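Lem22 (Legionella pneumophila subsp. pneumophila ATCC 43290, PDB 5WD8) is a Legionella protein of no established biochemical activity, probably a secreted effector delivered into the host cell, built as a small all-helical bundle. Local coordinates at residues Glu7-Lys12 against Asp61-Glu66. Sequence-based numbering, arbitrary orientation.
Sequences ELTRLK and DRLKIE
With CG anti to the backbone N (chi1 -169°) and the chain extended beyond it, Lys12 reaches across from helix 4-24 to Glu66 on helix 58-89, whose own extended chain, with CG beside its backbone N, carries the carboxylate to the lysine. The two meet in a salt bridge, Lys12 NZ donating to Glu66 OE1 at 3.0 Å. The ammonium comes from above the carboxylate plane, 58° out of it, and Glu66 OE2 stays farther from the same nitrogen, so a single oxygen takes the bond. On its way the lysine chain passes Leu63 at about a right angle, Lys12 CD resting 3.8 Å from Leu63 CD2; the aliphatic part of the lysine thus extends the apolar contact out to the charged pair. Leu63 divides its two methyls: while CD2 meets the lysine, CD1 lies 3.9 Å from Leu8 CB and also touches the hydroxyl oxygen of Thr9, which is hydrogen-bonded to the carbonyl of Val5 one turn earlier. Leu8 approaches Leu63 obliquely, and its CD1 sits 4.0 Å from Leu63 CB. Leu8 CD1 also packs 3.7 Å from Lys64 CG, using the root of that lysine, whose ammonium end turns off from residues 7-12. Leu8 is buried; Val60 and Ile67 of helix 58-89, Met46 of helix 28-47 and Leu49 of helix 49-52 also touch it. Leu8 and Leu63 have their CA atoms 6.4 Å apart. The axes of segments 7-12 and 61-66 approach to 9.9 Å and are inclined by 24°, close to parallel. A leucine pair flanked by a lysine-glutamate bridge is characteristic here of a three-helix bundle in which helix 28-47 carries the chain back, so that helices 4-24 and 58-89 run the same way where they touch.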
loop_
_atom_site.group_PDB
_atom_site.type_symbol
_atom_site.label_atom_id
_atom_site.label_comp_id
_atom_site.label_asym_id
_atom_site.label_seq_id
_atom_site.Cartn_x
_atom_site.Cartn_y
_atom_site.Cartn_z
ATOM N N GLU A 7 -7.086 -9.773 7.710
ATOM C CA GLU A 7 -6.038 -8.757 7.691
ATOM C C GLU A 7 -5.793 -8.241 6.277
ATOM O O GLU A 7 -5.690 -7.029 6.056
ATOM C CB GLU A 7 -4.750 -9.324 8.289
ATOM C CG GLU A 7 -4.807 -9.540 9.792
ATOM C CD GLU A 7 -5.019 -8.248 10.557
ATOM O OE1 GLU A 7 -4.272 -7.279 10.310
ATOM O OE2 GLU A 7 -5.932 -8.202 11.408
ATOM N N LEU A 8 -5.697 -9.150 5.304
ATOM C CA LEU A 8 -5.413 -8.731 3.935
ATOM C C LEU A 8 -6.598 -8.007 3.306
ATOM O O LEU A 8 -6.403 -7.117 2.471
ATOM C CB LEU A 8 -5.014 -9.936 3.086
ATOM C CG LEU A 8 -3.729 -10.653 3.509
ATOM C CD1 LEU A 8 -3.278 -11.622 2.428
ATOM C CD2 LEU A 8 -2.628 -9.652 3.830
ATOM N N THR A 9 -7.825 -8.375 3.683
ATOM C CA THR A 9 -8.993 -7.662 3.174
ATOM C C THR A 9 -9.003 -6.219 3.661
ATOM O O THR A 9 -9.268 -5.294 2.884
ATOM C CB THR A 9 -10.276 -8.379 3.594
ATOM O OG1 THR A 9 -10.340 -9.661 2.955
ATOM C CG2 THR A 9 -11.499 -7.565 3.200
ATOM N N ARG A 10 -8.707 -6.005 4.945
ATOM C CA ARG A 10 -8.649 -4.647 5.475
ATOM C C ARG A 10 -7.455 -3.886 4.912
ATOM O O ARG A 10 -7.544 -2.679 4.661
ATOM C CB ARG A 10 -8.595 -4.682 7.001
ATOM C CG ARG A 10 -9.871 -5.186 7.655
ATOM C CD ARG A 10 -9.657 -5.477 9.132
ATOM N NE ARG A 10 -10.855 -6.027 9.758
ATOM C CZ ARG A 10 -10.915 -6.446 11.018
ATOM N NH1 ARG A 10 -9.840 -6.381 11.792
ATOM N NH2 ARG A 10 -12.048 -6.933 11.504
ATOM N N LEU A 11 -6.329 -4.574 4.711
ATOM C CA LEU A 11 -5.164 -3.923 4.118
ATOM C C LEU A 11 -5.449 -3.497 2.683
ATOM O O LEU A 11 -5.036 -2.412 2.258
ATOM C CB LEU A 11 -3.954 -4.853 4.173
ATOM C CG LEU A 11 -2.679 -4.342 3.500
ATOM C CD1 LEU A 11 -2.226 -3.035 4.133
ATOM C CD2 LEU A 11 -1.575 -5.388 3.568
ATOM N N LYS A 12 -6.142 -4.346 1.922
ATOM C CA LYS A 12 -6.526 -3.993 0.558
ATOM C C LYS A 12 -7.373 -2.728 0.536
ATOM O O LYS A 12 -7.131 -1.818 -0.266
ATOM C CB LYS A 12 -7.281 -5.156 -0.087
ATOM C CG LYS A 12 -7.508 -5.004 -1.582
ATOM C CD LYS A 12 -8.199 -6.230 -2.154
ATOM C CE LYS A 12 -8.865 -5.921 -3.485
ATOM N NZ LYS A 12 -9.734 -7.044 -3.935
ATOM N N ASP A 61 -3.879 -16.084 -1.161
ATOM C CA ASP A 61 -2.880 -15.944 -2.216
ATOM C C ASP A 61 -3.325 -14.929 -3.262
ATOM O O ASP A 61 -2.512 -14.145 -3.763
ATOM C CB ASP A 61 -2.608 -17.300 -2.867
ATOM C CG ASP A 61 -1.815 -18.228 -1.968
ATOM O OD1 ASP A 61 -1.372 -17.779 -0.890
ATOM O OD2 ASP A 61 -1.635 -19.408 -2.340
ATOM N N ARG A 62 -4.615 -14.934 -3.608
ATOM C CA ARG A 62 -5.128 -13.952 -4.558
ATOM C C ARG A 62 -5.101 -12.549 -3.965
ATOM O O ARG A 62 -4.812 -11.575 -4.671
ATOM C CB ARG A 62 -6.545 -14.332 -4.991
ATOM C CG ARG A 62 -7.214 -13.336 -5.928
ATOM C CD ARG A 62 -6.376 -13.068 -7.170
ATOM N NE ARG A 62 -5.890 -14.295 -7.796
ATOM C CZ ARG A 62 -5.028 -14.323 -8.807
ATOM N NH1 ARG A 62 -4.555 -13.190 -9.309
ATOM N NH2 ARG A 62 -4.637 -15.482 -9.319
ATOM N N LEU A 63 -5.403 -12.424 -2.670
ATOM C CA LEU A 63 -5.307 -11.124 -2.011
ATOM C C LEU A 63 -3.867 -10.626 -1.984
ATOM O O LEU A 63 -3.615 -9.425 -2.132
ATOM C CB LEU A 63 -5.874 -11.209 -0.593
ATOM C CG LEU A 63 -7.398 -11.193 -0.468
ATOM C CD1 LEU A 63 -7.828 -11.640 0.922
ATOM C CD2 LEU A 63 -7.947 -9.809 -0.783
ATOM N N LYS A 64 -2.908 -11.536 -1.789
ATOM C CA LYS A 64 -1.500 -11.146 -1.806
ATOM C C LYS A 64 -1.094 -10.603 -3.169
ATOM O O LYS A 64 -0.324 -9.639 -3.258
ATOM C CB LYS A 64 -0.620 -12.334 -1.421
ATOM C CG LYS A 64 -0.618 -12.660 0.063
ATOM C CD LYS A 64 0.158 -13.936 0.343
ATOM C CE LYS A 64 1.658 -13.704 0.247
ATOM N NZ LYS A 64 2.434 -14.938 0.554
ATOM N N ILE A 65 -1.597 -11.212 -4.245
ATOM C CA ILE A 65 -1.274 -10.736 -5.586
ATOM C C ILE A 65 -1.875 -9.356 -5.819
ATOM O O ILE A 65 -1.228 -8.470 -6.393
ATOM C CB ILE A 65 -1.752 -11.753 -6.640
ATOM C CG1 ILE A 65 -0.970 -13.061 -6.509
ATOM C CG2 ILE A 65 -1.606 -11.184 -8.044
ATOM C CD1 ILE A 65 -1.632 -14.240 -7.191
ATOM N N GLU A 66 -3.115 -9.145 -5.373
ATOM C CA GLU A 66 -3.749 -7.842 -5.536
ATOM C C GLU A 66 -3.092 -6.784 -4.658
ATOM O O GLU A 66 -3.007 -5.617 -5.056
ATOM C CB GLU A 66 -5.243 -7.944 -5.229
ATOM C CG GLU A 66 -6.031 -8.717 -6.276
ATOM C CD GLU A 66 -7.390 -9.164 -5.775
ATOM O OE1 GLU A 66 -7.639 -9.061 -4.555
ATOM O OE2 GLU A 66 -8.209 -9.619 -6.601
#